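Local coordinates for butyryl-CoA dehydrogenase (Marinomonas mediterranea, PDB 6CXT), which is a flavoprotein of the acyl-CoA dehydrogenase family that binds flavin-adenine dinucleotide and assembles from several copies of its chain, at residues 260-263 with 264-268; 294-297 with 298-302. All blocks are in the same frame, centred on the assembly; numbering follows the deposited sequence.

Contact 1. Residues 260-263 with 264-268; sequences QCIE and YANTR. With FAD (flavin-adenine dinucleotide), chain D.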
loop_
_atom_site.group_PDB
_atom_site.type_symbol
_atom_site.label_atom_id
_atom_site.label_comp_id
_atom_site.label_asym_id
_atom_site.label_seq_id
_atom_site.Cartn_x
_atom_site.Cartn_y
_atom_site.Cartn_z
ATOM N N GLN B 260 8.124 15.125 16.394
ATOM C CA GLN B 260 7.863 14.281 17.571
ATOM C C GLN B 260 8.367 12.832 17.402
ATOM O O GLN B 260 8.984 12.279 18.312
ATOM C CB GLN B 260 6.365 14.251 17.977
ATOM C CG GLN B 260 5.916 15.597 18.529
ATOM C CD GLN B 260 4.405 15.719 18.659
ATOM O OE1 GLN B 260 3.635 14.890 18.155
ATOM N NE2 GLN B 260 3.979 16.797 19.280
ATOM N N CYS B 261 8.099 12.192 16.264
ATOM C CA CYS B 261 8.608 10.826 16.052
ATOM C C CYS B 261 10.172 10.765 16.057
ATOM O O CYS B 261 10.701 9.777 16.524
ATOM C CB CYS B 261 8.106 10.252 14.699
ATOM S SG CYS B 261 6.338 9.882 14.933
ATOM N N ILE B 262 10.833 11.764 15.503
ATOM C CA ILE B 262 12.317 11.732 15.398
ATOM C C ILE B 262 12.869 11.840 16.824
ATOM O O ILE B 262 13.677 11.009 17.257
ATOM C CB ILE B 262 12.838 12.850 14.490
ATOM C CG1 ILE B 262 12.433 12.558 13.002
ATOM C CG2 ILE B 262 14.363 12.990 14.620
ATOM C CD1 ILE B 262 12.676 13.766 12.109
ATOM N N GLU B 263 12.329 12.806 17.563
ATOM C CA GLU B 263 12.737 13.003 18.983
ATOM C C GLU B 263 12.513 11.759 19.804
ATOM O O GLU B 263 13.422 11.269 20.525
ATOM C CB GLU B 263 12.058 14.263 19.569
ATOM C CG GLU B 263 12.269 14.516 21.081
ATOM C CD GLU B 263 13.731 14.782 21.486
ATOM O OE1 GLU B 263 14.034 14.682 22.708
ATOM O OE2 GLU B 263 14.590 15.089 20.614
ATOM N N TYR B 264 11.328 11.170 19.658
ATOM C CA TYR B 264 11.012 10.000 20.426
ATOM C C TYR B 264 11.880 8.808 20.027
ATOM O O TYR B 264 12.347 8.063 20.880
ATOM C CB TYR B 264 9.514 9.643 20.241
ATOM C CG TYR B 264 9.058 8.631 21.251
ATOM C CD1 TYR B 264 8.935 8.996 22.646
ATOM C CD2 TYR B 264 8.844 7.327 20.890
ATOM C CE1 TYR B 264 8.563 8.056 23.585
ATOM C CE2 TYR B 264 8.452 6.361 21.845
ATOM C CZ TYR B 264 8.325 6.770 23.194
ATOM O OH TYR B 264 7.915 5.889 24.153
ATOM N N ALA B 265 12.075 8.593 18.732
ATOM C CA ALA B 265 12.804 7.418 18.323
ATOM C C ALA B 265 14.295 7.587 18.726
ATOM O O ALA B 265 14.961 6.601 18.836
ATOM C CB ALA B 265 12.691 7.198 16.812
ATOM N N ASN B 266 14.763 8.820 18.897
ATOM C CA ASN B 266 16.176 9.075 19.343
ATOM C C ASN B 266 16.326 9.025 20.861
ATOM O O ASN B 266 17.448 9.015 21.358
ATOM C CB ASN B 266 16.679 10.422 18.851
ATOM C CG ASN B 266 17.085 10.399 17.392
ATOM O OD1 ASN B 266 17.292 9.358 16.816
ATOM N ND2 ASN B 266 17.211 11.563 16.803
ATOM N N THR B 267 15.230 8.901 21.590
ATOM C CA THR B 267 15.255 9.032 23.045
ATOM C C THR B 267 14.823 7.730 23.624
ATOM O O THR B 267 15.425 7.215 24.582
ATOM C CB THR B 267 14.304 10.181 23.498
ATOM O OG1 THR B 267 14.866 11.408 23.046
ATOM C CG2 THR B 267 14.206 10.247 25.045
ATOM N N ARG B 268 13.774 7.146 23.056
ATOM C CA ARG B 268 13.258 5.913 23.602
ATOM C C ARG B 268 14.162 4.745 23.258
ATOM O O ARG B 268 14.487 4.522 22.095
ATOM C CB ARG B 268 11.810 5.629 23.102
ATOM C CG ARG B 268 11.327 4.190 23.270
ATOM C CD ARG B 268 10.869 4.029 24.707
ATOM N NE ARG B 268 10.043 2.843 24.999
ATOM C CZ ARG B 268 9.637 2.556 26.242
ATOM N NH1 ARG B 268 10.023 3.347 27.265
ATOM N NH2 ARG B 268 8.834 1.526 26.501
HETATM P PA FAD D . 8.141 0.352 22.441
HETATM O O1A FAD D . 8.516 -1.086 22.742
HETATM O O2A FAD D . 8.813 1.568 23.057
HETATM O O5B FAD D . 8.095 0.508 20.821
HETATM C C5B FAD D . 7.976 1.794 20.170
HETATM C C4B FAD D . 8.181 1.504 18.669
HETATM O O4B FAD D . 9.477 0.886 18.462
HETATM C C3B FAD D . 7.127 0.532 18.149
HETATM O O3B FAD D . 6.908 0.943 16.793
HETATM C C2B FAD D . 7.889 -0.812 18.124
HETATM O O2B FAD D . 7.328 -1.790 17.213
HETATM C C1B FAD D . 9.338 -0.350 17.782
HETATM N N9A FAD D . 10.284 -1.399 18.217
HETATM C C8A FAD D . 10.634 -1.722 19.491
HETATM N N7A FAD D . 11.460 -2.827 19.483
HETATM C C5A FAD D . 11.619 -3.223 18.189
HETATM C C6A FAD D . 12.351 -4.284 17.449
HETATM N N6A FAD D . 13.101 -5.241 18.102
HETATM N N1A FAD D . 12.223 -4.302 16.087
HETATM C C2A FAD D . 11.466 -3.391 15.385
HETATM N N3A FAD D . 10.802 -2.393 16.010
HETATM C C4A FAD D . 10.831 -2.265 17.365
HETATM N N1 FAD D . 1.162 -4.700 28.735
HETATM C C2 FAD D . 0.980 -5.590 29.777
HETATM O O2 FAD D . 2.028 -5.985 30.357
HETATM N N3 FAD D . -0.242 -6.028 30.195
HETATM C C4 FAD D . -1.376 -5.559 29.635
HETATM O O4 FAD D . -2.469 -5.961 30.035
HETATM C C4X FAD D . -1.265 -4.575 28.504
HETATM N N5 FAD D . -2.341 -4.025 27.899
HETATM C C5X FAD D . -2.240 -3.082 26.920
HETATM C C6 FAD D . -3.437 -2.563 26.358
HETATM C C7 FAD D . -3.353 -1.572 25.358
HETATM C C7M FAD D . -4.630 -0.999 24.795
HETATM C C8 FAD D . -2.042 -1.087 24.896
HETATM C C8M FAD D . -1.949 -0.052 23.826
HETATM C C9 FAD D . -0.848 -1.622 25.426
HETATM C C9A FAD D . -0.923 -2.616 26.428
HETATM N N10 FAD D . 0.250 -3.173 27.030
HETATM C C10 FAD D . 0.093 -4.151 28.074
HETATM C "C1'" FAD D . 1.585 -2.747 26.638
HETATM C "C2'" FAD D . 1.920 -3.346 25.251
HETATM O "O2'" FAD D . 2.154 -4.765 25.275
HETATM C "C3'" FAD D . 3.068 -2.549 24.654
HETATM O "O3'" FAD D . 2.556 -1.224 24.402
HETATM C "C4'" FAD D . 3.811 -3.140 23.443
HETATM O "O4'" FAD D . 4.548 -4.341 23.838
HETATM C "C5'" FAD D . 4.810 -2.131 22.858
HETATM O "O5'" FAD D . 5.624 -1.640 23.929
HETATM P P FAD D . 5.824 -0.088 24.088
HETATM O O1P FAD D . 6.777 0.190 25.255
HETATM O O2P FAD D . 4.512 0.670 24.156
HETATM O O3P FAD D . 6.564 0.446 22.768
HETATM O O HOH W 1 16.785 13.984 18.598
#

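Contact 2. Residues 294-297 with 298-302; sequences SARL and MLYYA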
loop_
_atom_site.group_PDB
_atom_site.type_symbol
_atom_site.label_atom_id
_atom_site.label_comp_id
_atom_site.label_asym_id
_atom_site.label_seq_id
_atom_site.Cartn_x
_atom_site.Cartn_y
_atom_site.Cartn_z
ATOM N N SER B 294 6.740 15.711 -0.191
ATOM C CA SER B 294 5.864 15.611 -1.318
ATOM C C SER B 294 4.586 16.469 -1.139
ATOM O O SER B 294 4.277 17.287 -2.024
ATOM C CB SER B 294 5.458 14.153 -1.471
ATOM O OG SER B 294 4.439 14.027 -2.472
ATOM N N ALA B 295 3.870 16.280 -0.024
ATOM C CA ALA B 295 2.573 16.989 0.191
ATOM C C ALA B 295 2.801 18.513 0.240
ATOM O O ALA B 295 2.007 19.293 -0.348
ATOM C CB ALA B 295 1.914 16.494 1.471
ATOM N N ARG B 296 3.893 18.935 0.901
ATOM C CA ARG B 296 4.250 20.361 1.028
ATOM C C ARG B 296 4.541 20.972 -0.345
ATOM O O ARG B 296 4.090 22.078 -0.640
ATOM C CB ARG B 296 5.448 20.549 1.975
ATOM C CG ARG B 296 5.858 21.996 2.112
ATOM C CD ARG B 296 7.021 22.191 3.053
ATOM N NE ARG B 296 6.679 21.873 4.436
ATOM C CZ ARG B 296 7.281 20.944 5.160
ATOM N NH1 ARG B 296 8.261 20.195 4.637
ATOM N NH2 ARG B 296 6.951 20.785 6.426
ATOM N N LEU B 297 5.345 20.293 -1.160
ATOM C CA LEU B 297 5.634 20.784 -2.511
ATOM C C LEU B 297 4.340 20.875 -3.355
ATOM O O LEU B 297 4.215 21.771 -4.171
ATOM C CB LEU B 297 6.621 19.837 -3.228
ATOM C CG LEU B 297 8.077 19.954 -2.622
ATOM C CD1 LEU B 297 9.019 18.860 -3.152
ATOM C CD2 LEU B 297 8.694 21.337 -2.905
ATOM N N MET B 298 3.458 19.874 -3.237
ATOM C CA MET B 298 2.197 19.870 -3.951
ATOM C C MET B 298 1.321 21.036 -3.547
ATOM O O MET B 298 0.674 21.604 -4.412
ATOM C CB MET B 298 1.456 18.527 -3.758
ATOM C CG MET B 298 2.310 17.478 -4.460
ATOM S SD MET B 298 1.582 15.858 -4.228
ATOM C CE MET B 298 0.202 15.924 -5.349
ATOM N N LEU B 299 1.351 21.381 -2.259
ATOM C CA LEU B 299 0.620 22.552 -1.741
ATOM C C LEU B 299 1.185 23.837 -2.359
ATOM O O LEU B 299 0.426 24.679 -2.858
ATOM C CB LEU B 299 0.788 22.543 -0.198
ATOM C CG LEU B 299 0.329 23.804 0.560
ATOM C CD1 LEU B 299 -1.197 23.995 0.405
ATOM C CD2 LEU B 299 0.821 23.816 2.024
ATOM N N TYR B 300 2.511 23.981 -2.291
ATOM C CA TYR B 300 3.204 25.178 -2.828
ATOM C C TYR B 300 2.910 25.333 -4.321
ATOM O O TYR B 300 2.566 26.414 -4.787
ATOM C CB TYR B 300 4.708 25.137 -2.565
ATOM C CG TYR B 300 5.100 25.236 -1.102
ATOM C CD1 TYR B 300 4.127 25.536 -0.089
ATOM C CD2 TYR B 300 6.424 24.981 -0.710
ATOM C CE1 TYR B 300 4.505 25.619 1.234
ATOM C CE2 TYR B 300 6.821 25.074 0.633
ATOM C CZ TYR B 300 5.842 25.368 1.595
ATOM O OH TYR B 300 6.212 25.446 2.903
ATOM N N TYR B 301 2.965 24.213 -5.049
ATOM C CA TYR B 301 2.662 24.224 -6.445
ATOM C C TYR B 301 1.200 24.629 -6.707
ATOM O O TYR B 301 0.964 25.491 -7.597
ATOM C CB TYR B 301 3.009 22.896 -7.099
ATOM C CG TYR B 301 2.670 22.882 -8.556
ATOM C CD1 TYR B 301 3.338 23.742 -9.464
ATOM C CD2 TYR B 301 1.654 22.043 -9.054
ATOM C CE1 TYR B 301 3.019 23.735 -10.826
ATOM C CE2 TYR B 301 1.335 22.036 -10.429
ATOM C CZ TYR B 301 2.039 22.872 -11.292
ATOM O OH TYR B 301 1.687 22.862 -12.624
ATOM N N ALA B 302 0.230 24.060 -5.958
ATOM C CA ALA B 302 -1.177 24.391 -6.146
ATOM C C ALA B 302 -1.380 25.881 -5.829
ATOM O O ALA B 302 -2.081 26.548 -6.606
ATOM C CB ALA B 302 -2.089 23.571 -5.218
#

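Contact 1. Residues 260-263 with 264-268
N266 lies alongside I262 one helical turn earlier, the two side chains pointing the same way, and its amide overlaps the isoleucine's methyl branch: ND2 comes to 3.9 Å from I262 CG2. With N266 CG beside its own backbone N and anti to the carbonyl carbon (chi1 -78°), the amide also folds back over the I262 carbonyl, whose oxygen accepts N266 N at 2.9 Å. Its polar end is claimed by a second subunit, OD1 receiving the backbone N of L380 and ND2 giving to the backbone O of G378 there. A water accepts from N266 ND2 at 3.0 Å and donates to E263 OE2, joining the two side chains across the turn.

This is the last part of helix 248-267, in the helical C-terminal domain of the acyl-CoA dehydrogenase fold. T267 turns its hydroxyl back to the turn before, where OG1 donates to the E263 carbonyl oxygen at 2.9 Å; N266 N adds only a weak bond to the same oxygen. E263 CG is anti to its backbone N, but the chain bends at chi2 (64°), which brings OE1 to 3.4 Å from T267 OG1.

Y264 stacks on H338 of helix 313-338, and R268 CB lies over one face of its ring, near the rim. From there the R268 chain reaches the FAD pyrophosphate: NE donates to O2A at 2.6 Å, in the guanidinium plane, and NH2 donates to O1P at 2.8 Å. NH1 goes to the A128 carbonyl of a third subunit, which also bonds this FAD through S132 and T158. Two phosphates gripped by one guanidinium limit rotation of the group, and its positive charge probably offsets part of the pyrophosphate's negative charge at this subunit interface.

Contact 2. Residues 294-297 with 298-302
Four successive i to i+4 backbone bonds, from M298 N to S294 O at 3.0 Å through Y301 N to L297 O at 2.9 Å, make 294-302 a regular stretch of alpha-helix. On one side of it R296 and Y300 lie side by side and point the same way. R296 leaves the backbone extended, CG anti to the backbone N (chi1 179°), which carries its methylene over the tyrosine: CG sits 3.8 Å from the centroid of the Y300 ring, 29° off the normal, in a CH-pi contact over the face. The next carbon, CD, reaches 3.4 Å from Y300 OH. The chain then bends at chi3, and the guanidinium plane lies 40° from the ring. The R296 carbonyl oxygen also stands over a face of the ring, toward its rim, 3.3 Å from Y300 CG.

Helix 279-306 is a long helix of the all-helical C-terminal domain that follows the middle beta domain in acyl-CoA dehydrogenases, and this pair ties it to helix 64-77 of the N-terminal helical domain. There E72 forms a salt bridge through OE2 with R296 NE and a hydrogen bond through OE1 with Y300 OH, which is also hydrogen-bonded to K69 NZ, while R296 NH2 donates to Q255 OE1 on helix 248-267.

M298 leads off another side, its CG 3.1 Å from the S294 carbonyl oxygen and its SD 3.8 Å from S294 OG. Its side chain packs on M318 and A322 of helix 313-338, whereas S294 OG is hydrogen-bonded to S294 OG of the second subunit, L297 packs on Y301 of the second subunit, and Y301 of this chain meets F3 of the second subunit edge-to-face.

Contact 1 comes first along the chain, near the end of helix 248-267, and contact 2 follows on helix 279-306; both belong to the helical C-terminal domain. Their centres are about 26 Å apart and their nearest atoms about 11 Å, so they do not touch. Their helices do: C261, I262 and A265 pack on I285, while R296 and L299 pack back on V251. Helix 313-338 adjoins both places as well. Each contact also meets the second subunit, 260-268 through that chain's C-terminal end and 294-302 largely through the same helix. Of the two, contact 1 also bonds FAD, consistent with the helical domain contributing to both the subunit interface and the cofactor site.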